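Local coordinates for protein beta-lactamase (Nostoc sp., PDB 6NHS) that probably hydrolyses beta-lactam antibiotics through a covalent acyl-enzyme, as a class D serine beta-lactamase, at residues L60-F65 against G205-V210; P96-D101 against S111-Y116; F115-A120 against Q147-W152. One frame throughout, in Å; residues are numbered along the deposited sequence.

Contact 1: L60-F65 against G205-V210; sequences LPASTF and GWAASV
Leu60 lays its CB against the methyl of Ala207, CB to CB 4.0 Å. With CG set beside the backbone N (chi1 -67°), its CD1 branch carries on past the strand end, meeting Ser209 OG at 3.4 Å. The same CD1 passes Val210 CG1 at a slant, 4.1 Å away. Pro61 contributes a carbonyl that shapes its own segment: Pro61 O takes Thr64 OG1 at 2.6 Å and is also bonded by Thr64 N, both donors coming from one face of the carbonyl plane. Next, Ala62 presses its CB onto strand backbone, 3.7 Å from Trp206 N, and adds a second methyl beside Ala207. Ser63 follows over Gly205, where no side chain intervenes and the two backbones come close. A water joins the segments here, 2.9 Å from Ser63 OG and accepting from Trp206 N at the same 2.9 Å; Ser63 OG is further bonded to Lys66 NZ and to a formic acid molecule, probably from the crystallisation liquor. Thr64 rests CG2 against Gly205 N at 4.1 Å while Gln164 holds its hydroxyl. A probable SxxK serine set against the strand that carries the probable KTG motif, whose glycine is Gly205, is what a class D beta-lactamase active site is expected to have; the backbone N atoms of Ser63 and Trp206 would form its oxyanion hole.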
loop_
_atom_site.group_PDB
_atom_site.type_symbol
_atom_site.label_atom_id
_atom_site.label_comp_id
_atom_site.label_asym_id
_atom_site.label_seq_id
_atom_site.Cartn_x
_atom_site.Cartn_y
_atom_site.Cartn_z
ATOM N N LEU A 60 7.123 4.402 -8.081
ATOM C CA LEU A 60 6.932 5.124 -6.831
ATOM C C LEU A 60 5.815 4.467 -6.021
ATOM O O LEU A 60 4.739 4.203 -6.568
ATOM C CB LEU A 60 6.569 6.586 -7.103
ATOM C CG LEU A 60 7.648 7.450 -7.747
ATOM C CD1 LEU A 60 7.047 8.766 -8.234
ATOM C CD2 LEU A 60 8.751 7.707 -6.729
ATOM N N PRO A 61 6.030 4.193 -4.732
ATOM C CA PRO A 61 4.971 3.534 -3.951
ATOM C C PRO A 61 3.802 4.444 -3.625
ATOM O O PRO A 61 2.683 3.944 -3.441
ATOM C CB PRO A 61 5.703 3.075 -2.679
ATOM C CG PRO A 61 6.904 3.924 -2.597
ATOM C CD PRO A 61 7.303 4.260 -3.998
ATOM N N ALA A 62 4.029 5.758 -3.552
ATOM C CA ALA A 62 3.011 6.717 -3.146
ATOM C C ALA A 62 2.368 6.263 -1.843
ATOM O O ALA A 62 3.061 5.771 -0.948
ATOM C CB ALA A 62 1.959 6.905 -4.247
ATOM N N SER A 63 1.043 6.385 -1.737
ATOM C CA SER A 63 0.374 6.099 -0.474
ATOM C C SER A 63 0.452 4.638 -0.051
ATOM O O SER A 63 0.147 4.351 1.110
ATOM C CB SER A 63 -1.099 6.522 -0.533
ATOM O OG SER A 63 -1.218 7.923 -0.356
ATOM N N THR A 64 0.815 3.700 -0.941
ATOM C CA THR A 64 0.989 2.327 -0.471
ATOM C C THR A 64 2.102 2.229 0.559
ATOM O O THR A 64 2.129 1.279 1.351
ATOM C CB THR A 64 1.280 1.352 -1.625
ATOM O OG1 THR A 64 2.562 1.630 -2.213
ATOM C CG2 THR A 64 0.199 1.436 -2.673
ATOM N N PHE A 65 3.018 3.196 0.565
ATOM C CA PHE A 65 4.081 3.219 1.559
ATOM C C PHE A 65 3.542 3.426 2.966
ATOM O O PHE A 65 4.251 3.137 3.934
ATOM C CB PHE A 65 5.093 4.313 1.208
ATOM C CG PHE A 65 6.315 4.312 2.081
ATOM C CD1 PHE A 65 7.237 3.283 1.997
ATOM C CD2 PHE A 65 6.537 5.340 2.986
ATOM C CE1 PHE A 65 8.365 3.270 2.801
ATOM C CE2 PHE A 65 7.662 5.339 3.797
ATOM C CZ PHE A 65 8.581 4.300 3.703
ATOM N N GLY A 205 -2.893 3.785 -3.966
ATOM C CA GLY A 205 -1.812 4.728 -4.186
ATOM C C GLY A 205 -2.014 5.436 -5.506
ATOM O O GLY A 205 -2.656 4.911 -6.422
ATOM N N TRP A 206 -1.462 6.643 -5.603
ATOM C CA TRP A 206 -1.615 7.461 -6.806
ATOM C C TRP A 206 -0.381 8.354 -6.897
ATOM O O TRP A 206 -0.310 9.386 -6.223
ATOM C CB TRP A 206 -2.901 8.278 -6.748
ATOM C CG TRP A 206 -3.231 9.062 -7.997
ATOM C CD1 TRP A 206 -2.381 9.410 -9.012
ATOM C CD2 TRP A 206 -4.516 9.587 -8.356
ATOM N NE1 TRP A 206 -3.059 10.123 -9.974
ATOM C CE2 TRP A 206 -4.369 10.243 -9.594
ATOM C CE3 TRP A 206 -5.774 9.564 -7.751
ATOM C CZ2 TRP A 206 -5.435 10.872 -10.235
ATOM C CZ3 TRP A 206 -6.828 10.190 -8.387
ATOM C CH2 TRP A 206 -6.653 10.830 -9.619
ATOM N N ALA A 207 0.581 7.949 -7.722
ATOM C CA ALA A 207 1.791 8.731 -7.958
ATOM C C ALA A 207 1.519 9.720 -9.084
ATOM O O ALA A 207 1.331 9.321 -10.239
ATOM C CB ALA A 207 2.965 7.819 -8.304
ATOM N N ALA A 208 1.510 11.011 -8.754
ATOM C CA ALA A 208 1.177 12.054 -9.715
ATOM C C ALA A 208 2.385 12.849 -10.192
ATOM O O ALA A 208 2.224 13.750 -11.019
ATOM C CB ALA A 208 0.140 13.009 -9.116
ATOM N N SER A 209 3.582 12.548 -9.696
ATOM C CA SER A 209 4.778 13.271 -10.111
ATOM C C SER A 209 5.416 12.691 -11.367
ATOM O O SER A 209 6.377 13.274 -11.880
ATOM C CB SER A 209 5.805 13.301 -8.975
ATOM O OG SER A 209 6.215 11.995 -8.624
ATOM N N VAL A 210 4.910 11.568 -11.879
ATOM C CA VAL A 210 5.404 10.977 -13.115
ATOM C C VAL A 210 4.274 10.964 -14.136
ATOM O O VAL A 210 3.094 11.076 -13.796
ATOM C CB VAL A 210 5.965 9.554 -12.905
ATOM C CG1 VAL A 210 7.310 9.615 -12.194
ATOM C CG2 VAL A 210 4.978 8.710 -12.115
HETATM O O HOH W 1 -1.084 8.196 -3.230
#

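Contact 2: P96-D101 against S111-Y116; sequences PTWNQD and STVWFY. With EDO (1,2-ethanediol), chain D.
Trp98 and Trp114 share the one hydrogen bond between the segments: Trp114 NE1 donates to Trp98 O at 2.8 Å, with an N-H...O angle of 150°. The donor lies in the carbonyl plane on a lone pair, whereas the oxygen stands 19° out of the indole plane. Trp114 gets there by placing CG between its backbone N and carbonyl carbon (chi1 69°), which carries the indole back along the start of the helix toward the 96-101 loop. Trp98 O also receives Gln100 N weakly, across the inverse gamma turn centred on Asn99. A second carbonyl, Gln100 O, meets the Trp114 rim in the ring plane, 3.5 Å from Trp114 CZ2.

The Trp98 indole takes the CH-pi contact. Thr112 CA sits over one face, 3.9 Å from the centroid of the five-membered ring, and Thr112 OG1 lies 3.5 Å from Trp98 CD1. Farther along, Ser111 O comes within 3.1 Å of Trp98 CZ2, but the indole N-H is spent on Asn110 O.

Apolar contact is modest: Val113 CG2 lies 4.1 Å from Trp98 CH2, the two side chains running side by side. At the loop's outer end Asp101 meets a 1,2-ethanediol, probably a crystallisation additive, through a doubtfully short contact.

Both bonded indole N-H groups reach main-chain oxygens, and Trp98 spans the junction where a Schellman motif at Ser111 ends one helix and the next begins. That junction carries the probable Ser-x-Val motif of class D enzymes; Ser111 OG bonds Lys203 NZ. The polar link between the segments is thus directional, N-H to main-chain oxygen, while the Trp98 ring meets the other segment through CH-pi and van der Waals contacts.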
loop_
_atom_site.group_PDB
_atom_site.type_symbol
_atom_site.label_atom_id
_atom_site.label_comp_id
_atom_site.label_asym_id
_atom_site.label_seq_id
_atom_site.Cartn_x
_atom_site.Cartn_y
_atom_site.Cartn_z
ATOM N N PRO A 96 -10.584 18.462 1.863
ATOM C CA PRO A 96 -11.108 18.931 3.158
ATOM C C PRO A 96 -10.915 17.949 4.306
ATOM O O PRO A 96 -10.722 18.385 5.448
ATOM C CB PRO A 96 -12.598 19.166 2.865
ATOM C CG PRO A 96 -12.665 19.391 1.384
ATOM C CD PRO A 96 -11.606 18.504 0.802
ATOM N N THR A 97 -10.964 16.637 4.049
ATOM C CA THR A 97 -10.737 15.673 5.122
ATOM C C THR A 97 -9.316 15.739 5.666
ATOM O O THR A 97 -9.072 15.269 6.780
ATOM C CB THR A 97 -11.023 14.247 4.649
ATOM O OG1 THR A 97 -10.079 13.871 3.637
ATOM C CG2 THR A 97 -12.436 14.144 4.100
ATOM N N TRP A 98 -8.376 16.297 4.903
ATOM C CA TRP A 98 -7.010 16.469 5.384
ATOM C C TRP A 98 -6.863 17.654 6.329
ATOM O O TRP A 98 -5.873 17.720 7.068
ATOM C CB TRP A 98 -6.052 16.673 4.207
ATOM C CG TRP A 98 -5.839 15.466 3.347
ATOM C CD1 TRP A 98 -6.390 14.223 3.510
ATOM C CD2 TRP A 98 -5.006 15.389 2.187
ATOM N NE1 TRP A 98 -5.945 13.378 2.520
ATOM C CE2 TRP A 98 -5.091 14.067 1.699
ATOM C CE3 TRP A 98 -4.194 16.308 1.513
ATOM C CZ2 TRP A 98 -4.388 13.640 0.567
ATOM C CZ3 TRP A 98 -3.498 15.882 0.388
ATOM C CH2 TRP A 98 -3.602 14.557 -0.073
ATOM N N ASN A 99 -7.797 18.599 6.304
ATOM C CA ASN A 99 -7.672 19.824 7.095
ATOM C C ASN A 99 -8.325 19.668 8.464
ATOM O O ASN A 99 -9.180 20.459 8.864
ATOM C CB ASN A 99 -8.270 20.995 6.324
ATOM C CG ASN A 99 -7.594 21.210 4.984
ATOM O OD1 ASN A 99 -6.381 21.036 4.853
ATOM N ND2 ASN A 99 -8.379 21.589 3.976
ATOM N N GLN A 100 -7.895 18.649 9.205
ATOM C CA GLN A 100 -8.475 18.357 10.505
ATOM C C GLN A 100 -7.513 17.466 11.273
ATOM O O GLN A 100 -6.730 16.725 10.677
ATOM C CB GLN A 100 -9.833 17.661 10.367
ATOM C CG GLN A 100 -9.726 16.282 9.750
ATOM C CD GLN A 100 -11.076 15.643 9.493
ATOM O OE1 GLN A 100 -12.100 16.137 9.954
ATOM N NE2 GLN A 100 -11.083 14.535 8.752
ATOM N N ASP A 101 -7.588 17.539 12.600
ATOM C CA ASP A 101 -6.817 16.626 13.443
ATOM C C ASP A 101 -7.202 15.183 13.123
ATOM O O ASP A 101 -8.337 14.898 12.736
ATOM C CB ASP A 101 -7.079 16.892 14.933
ATOM C CG ASP A 101 -6.794 18.323 15.352
ATOM O OD1 ASP A 101 -6.054 19.042 14.654
ATOM O OD2 ASP A 101 -7.299 18.721 16.419
ATOM N N SER A 111 -5.789 8.684 3.242
ATOM C CA SER A 111 -4.532 8.942 2.534
ATOM C C SER A 111 -3.947 10.300 2.921
ATOM O O SER A 111 -3.446 11.048 2.079
ATOM C CB SER A 111 -4.717 8.842 1.014
ATOM O OG SER A 111 -5.134 7.545 0.626
ATOM N N THR A 112 -3.989 10.609 4.219
ATOM C CA THR A 112 -3.605 11.930 4.722
ATOM C C THR A 112 -2.085 12.038 4.761
ATOM O O THR A 112 -1.446 11.631 5.734
ATOM C CB THR A 112 -4.226 12.167 6.093
ATOM O OG1 THR A 112 -5.638 11.924 6.004
ATOM C CG2 THR A 112 -3.999 13.608 6.549
ATOM N N VAL A 113 -1.510 12.622 3.702
ATOM C CA VAL A 113 -0.056 12.630 3.521
ATOM C C VAL A 113 0.649 13.358 4.665
ATOM O O VAL A 113 1.679 12.892 5.167
ATOM C CB VAL A 113 0.309 13.252 2.159
ATOM C CG1 VAL A 113 1.829 13.384 2.028
ATOM C CG2 VAL A 113 -0.265 12.412 1.011
ATOM N N TRP A 114 0.126 14.516 5.087
ATOM C CA TRP A 114 0.862 15.307 6.072
ATOM C C TRP A 114 1.069 14.542 7.377
ATOM O O TRP A 114 2.112 14.690 8.018
ATOM C CB TRP A 114 0.165 16.648 6.332
ATOM C CG TRP A 114 -1.162 16.586 7.068
ATOM C CD1 TRP A 114 -2.406 16.726 6.520
ATOM C CD2 TRP A 114 -1.367 16.399 8.480
ATOM N NE1 TRP A 114 -3.370 16.629 7.498
ATOM C CE2 TRP A 114 -2.761 16.426 8.708
ATOM C CE3 TRP A 114 -0.509 16.219 9.571
ATOM C CZ2 TRP A 114 -3.314 16.273 9.980
ATOM C CZ3 TRP A 114 -1.060 16.065 10.837
ATOM C CH2 TRP A 114 -2.449 16.091 11.030
ATOM N N PHE A 115 0.095 13.718 7.775
ATOM C CA PHE A 115 0.236 12.889 8.971
ATOM C C PHE A 115 1.445 11.969 8.848
ATOM O O PHE A 115 2.278 11.880 9.759
ATOM C CB PHE A 115 -1.056 12.084 9.176
ATOM C CG PHE A 115 -1.104 11.282 10.459
ATOM C CD1 PHE A 115 -0.541 10.013 10.530
ATOM C CD2 PHE A 115 -1.760 11.780 11.578
ATOM C CE1 PHE A 115 -0.602 9.271 11.707
ATOM C CE2 PHE A 115 -1.832 11.039 12.750
ATOM C CZ PHE A 115 -1.256 9.789 12.815
ATOM N N TYR A 116 1.580 11.303 7.704
ATOM C CA TYR A 116 2.683 10.372 7.518
ATOM C C TYR A 116 4.007 11.079 7.275
ATOM O O TYR A 116 5.063 10.489 7.522
ATOM C CB TYR A 116 2.340 9.418 6.378
ATOM C CG TYR A 116 1.428 8.316 6.853
ATOM C CD1 TYR A 116 1.952 7.112 7.292
ATOM C CD2 TYR A 116 0.051 8.495 6.904
ATOM C CE1 TYR A 116 1.134 6.105 7.743
ATOM C CE2 TYR A 116 -0.781 7.492 7.361
ATOM C CZ TYR A 116 -0.231 6.296 7.776
ATOM O OH TYR A 116 -1.038 5.280 8.225
HETATM C C1 EDO D . -9.217 16.285 18.125
HETATM O O1 EDO D . -9.202 17.516 17.398
HETATM C C2 EDO D . -8.850 16.571 19.574
HETATM O O2 EDO D . -7.561 17.196 19.594
#

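Contact 3: F115-A120 against Q147-W152; sequences FYQVLA and QIDRFW
Ala120 pushes its methyl against the six-membered ring of Trp152, CB to CZ3 3.8 Å. The same CB is wedged close to the backbone beneath, 3.3 Å from Ile148 O, a carbonyl oxygen that this contact buries and that has no hydrogen-bonding partner in the model. In return Ile148 reaches the helix with CG1, which lies 3.4 Å from Ala120 O.

One turn back, Gln117 adds two kinds of contact. Its CG touches Trp152 CZ2 at 4.1 Å, and beyond CG the chain runs extended so that NE2 donates to Asp149 O at 2.9 Å. This bond is nearly straight, with an N-H...O angle of 160°, and the oxygen lies in the amide plane, although the donor is tilted from the carbonyl plane. The segment 147-152 probably corresponds to part of the omega loop of class D beta-lactamases, and it packs here on helix 113-123. In class D relatives a tryptophan of this loop bonds the carboxylated active-site lysine through its indole N-H; Trp152, which has a formic acid molecule beside it, is probably its counterpart.

Asp149 turns its carboxylate elsewhere, to a salt bridge with Arg121, while its CB stands 4.0 Å from Gln117 CB; the Gln117 amide and Asp149 carboxylate planes are 25° apart. Trp152, its CG between backbone N and carbonyl carbon (chi1 68°), brings CH2 to 4.0 Å from Tyr116 O. Behind it the Phe151 ring has Trp152 CE3 over its centre, and Phe65 stacks on the Trp152 indole.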
loop_
_atom_site.group_PDB
_atom_site.type_symbol
_atom_site.label_atom_id
_atom_site.label_comp_id
_atom_site.label_asym_id
_atom_site.label_seq_id
_atom_site.Cartn_x
_atom_site.Cartn_y
_atom_site.Cartn_z
ATOM N N PHE A 115 0.095 13.718 7.775
ATOM C CA PHE A 115 0.236 12.889 8.971
ATOM C C PHE A 115 1.445 11.969 8.848
ATOM O O PHE A 115 2.278 11.880 9.759
ATOM C CB PHE A 115 -1.056 12.084 9.176
ATOM C CG PHE A 115 -1.104 11.282 10.459
ATOM C CD1 PHE A 115 -0.541 10.013 10.530
ATOM C CD2 PHE A 115 -1.760 11.780 11.578
ATOM C CE1 PHE A 115 -0.602 9.271 11.707
ATOM C CE2 PHE A 115 -1.832 11.039 12.750
ATOM C CZ PHE A 115 -1.256 9.789 12.815
ATOM N N TYR A 116 1.580 11.303 7.704
ATOM C CA TYR A 116 2.683 10.372 7.518
ATOM C C TYR A 116 4.007 11.079 7.275
ATOM O O TYR A 116 5.063 10.489 7.522
ATOM C CB TYR A 116 2.340 9.418 6.378
ATOM C CG TYR A 116 1.428 8.316 6.853
ATOM C CD1 TYR A 116 1.952 7.112 7.292
ATOM C CD2 TYR A 116 0.051 8.495 6.904
ATOM C CE1 TYR A 116 1.134 6.105 7.743
ATOM C CE2 TYR A 116 -0.781 7.492 7.361
ATOM C CZ TYR A 116 -0.231 6.296 7.776
ATOM O OH TYR A 116 -1.038 5.280 8.225
ATOM N N GLN A 117 3.983 12.332 6.817
ATOM C CA GLN A 117 5.225 13.090 6.739
ATOM C C GLN A 117 5.756 13.418 8.132
ATOM O O GLN A 117 6.972 13.391 8.361
ATOM C CB GLN A 117 5.016 14.357 5.915
ATOM C CG GLN A 117 4.852 14.085 4.420
ATOM C CD GLN A 117 4.559 15.351 3.640
ATOM O OE1 GLN A 117 3.644 16.101 3.977
ATOM N NE2 GLN A 117 5.350 15.607 2.609
ATOM N N VAL A 118 4.864 13.724 9.080
ATOM C CA VAL A 118 5.298 13.901 10.467
ATOM C C VAL A 118 5.924 12.612 10.988
ATOM O O VAL A 118 6.995 12.627 11.606
ATOM C CB VAL A 118 4.122 14.347 11.358
ATOM C CG1 VAL A 118 4.564 14.412 12.824
ATOM C CG2 VAL A 118 3.566 15.692 10.901
ATOM N N LEU A 119 5.263 11.475 10.738
ATOM C CA LEU A 119 5.787 10.198 11.221
ATOM C C LEU A 119 7.189 9.945 10.684
ATOM O O LEU A 119 8.086 9.547 11.435
ATOM C CB LEU A 119 4.855 9.055 10.822
ATOM C CG LEU A 119 3.432 9.058 11.399
ATOM C CD1 LEU A 119 2.700 7.797 10.960
ATOM C CD2 LEU A 119 3.450 9.151 12.928
ATOM N N ALA A 120 7.401 10.202 9.389
ATOM C CA ALA A 120 8.702 9.946 8.780
ATOM C C ALA A 120 9.780 10.844 9.369
ATOM O O ALA A 120 10.904 10.390 9.613
ATOM C CB ALA A 120 8.613 10.135 7.265
ATOM N N GLN A 147 15.307 14.526 2.162
ATOM C CA GLN A 147 14.165 13.926 1.486
ATOM C C GLN A 147 13.320 13.061 2.416
ATOM O O GLN A 147 12.487 12.287 1.936
ATOM C CB GLN A 147 14.643 13.095 0.287
ATOM C CG GLN A 147 15.316 13.919 -0.812
ATOM C CD GLN A 147 16.015 13.058 -1.863
ATOM O OE1 GLN A 147 17.079 12.499 -1.615
ATOM N NE2 GLN A 147 15.418 12.959 -3.042
ATOM N N ILE A 148 13.504 13.192 3.735
ATOM C CA ILE A 148 12.911 12.256 4.690
ATOM C C ILE A 148 11.383 12.281 4.640
ATOM O O ILE A 148 10.730 11.282 4.969
ATOM C CB ILE A 148 13.440 12.542 6.116
ATOM C CG1 ILE A 148 12.964 11.472 7.109
ATOM C CG2 ILE A 148 13.027 13.943 6.598
ATOM C CD1 ILE A 148 13.425 10.051 6.757
ATOM N N ASP A 149 10.783 13.396 4.218
ATOM C CA ASP A 149 9.328 13.496 4.186
ATOM C C ASP A 149 8.754 13.411 2.776
ATOM O O ASP A 149 7.584 13.758 2.572
ATOM C CB ASP A 149 8.862 14.787 4.867
ATOM C CG ASP A 149 9.372 16.031 4.174
ATOM O OD1 ASP A 149 10.245 15.904 3.294
ATOM O OD2 ASP A 149 8.899 17.138 4.512
ATOM N N ARG A 150 9.536 12.950 1.795
ATOM C CA ARG A 150 8.998 12.842 0.443
ATOM C C ARG A 150 9.600 11.722 -0.394
ATOM O O ARG A 150 9.215 11.594 -1.561
ATOM C CB ARG A 150 9.174 14.182 -0.291
ATOM C CG ARG A 150 10.617 14.640 -0.450
ATOM C CD ARG A 150 10.674 15.955 -1.216
ATOM N NE ARG A 150 11.470 16.972 -0.536
ATOM C CZ ARG A 150 12.639 17.428 -0.979
ATOM N NH1 ARG A 150 13.151 16.966 -2.112
ATOM N NH2 ARG A 150 13.292 18.356 -0.292
ATOM N N PHE A 151 10.500 10.894 0.145
ATOM C CA PHE A 151 11.203 9.928 -0.700
ATOM C C PHE A 151 10.253 8.914 -1.332
ATOM O O PHE A 151 10.561 8.364 -2.394
ATOM C CB PHE A 151 12.295 9.210 0.096
ATOM C CG PHE A 151 11.788 8.457 1.302
ATOM C CD1 PHE A 151 11.341 7.148 1.184
ATOM C CD2 PHE A 151 11.771 9.058 2.558
ATOM C CE1 PHE A 151 10.877 6.451 2.294
ATOM C CE2 PHE A 151 11.317 8.363 3.674
ATOM C CZ PHE A 151 10.864 7.062 3.542
ATOM N N TRP A 152 9.103 8.652 -0.710
ATOM C CA TRP A 152 8.150 7.698 -1.267
ATOM C C TRP A 152 7.147 8.353 -2.209
ATOM O O TRP A 152 6.403 7.641 -2.896
ATOM C CB TRP A 152 7.402 6.966 -0.140
ATOM C CG TRP A 152 6.467 7.841 0.643
ATOM C CD1 TRP A 152 5.130 7.999 0.426
ATOM C CD2 TRP A 152 6.795 8.687 1.759
ATOM N NE1 TRP A 152 4.604 8.886 1.333
ATOM C CE2 TRP A 152 5.603 9.324 2.163
ATOM C CE3 TRP A 152 7.979 8.964 2.454
ATOM C CZ2 TRP A 152 5.554 10.216 3.237
ATOM C CZ3 TRP A 152 7.934 9.855 3.521
ATOM C CH2 TRP A 152 6.732 10.470 3.899
#

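Overall arrangement
Contact 1 joins the sheet to the helical part, its centre about 9 Å from the centre of the chain; those of contacts 2 and 3, within the helical part, lie about 17 and 15 Å out. All are partly buried: contact 1 has five of nine touching residues buried, contact 2, farthest out, two of six. Helix 113-123 serves contacts 2 and 3, its first turn facing the 96-101 loop and its next the 147-152 loop. Contact 1 relies on methyl packing and a bridging water; the other two each have one direct side-chain-to-carbonyl hydrogen bond, from indole and amide. They converge on the probable active site: Ser63 packs on Ser111, and Phe65 and Ala62 meet Trp152.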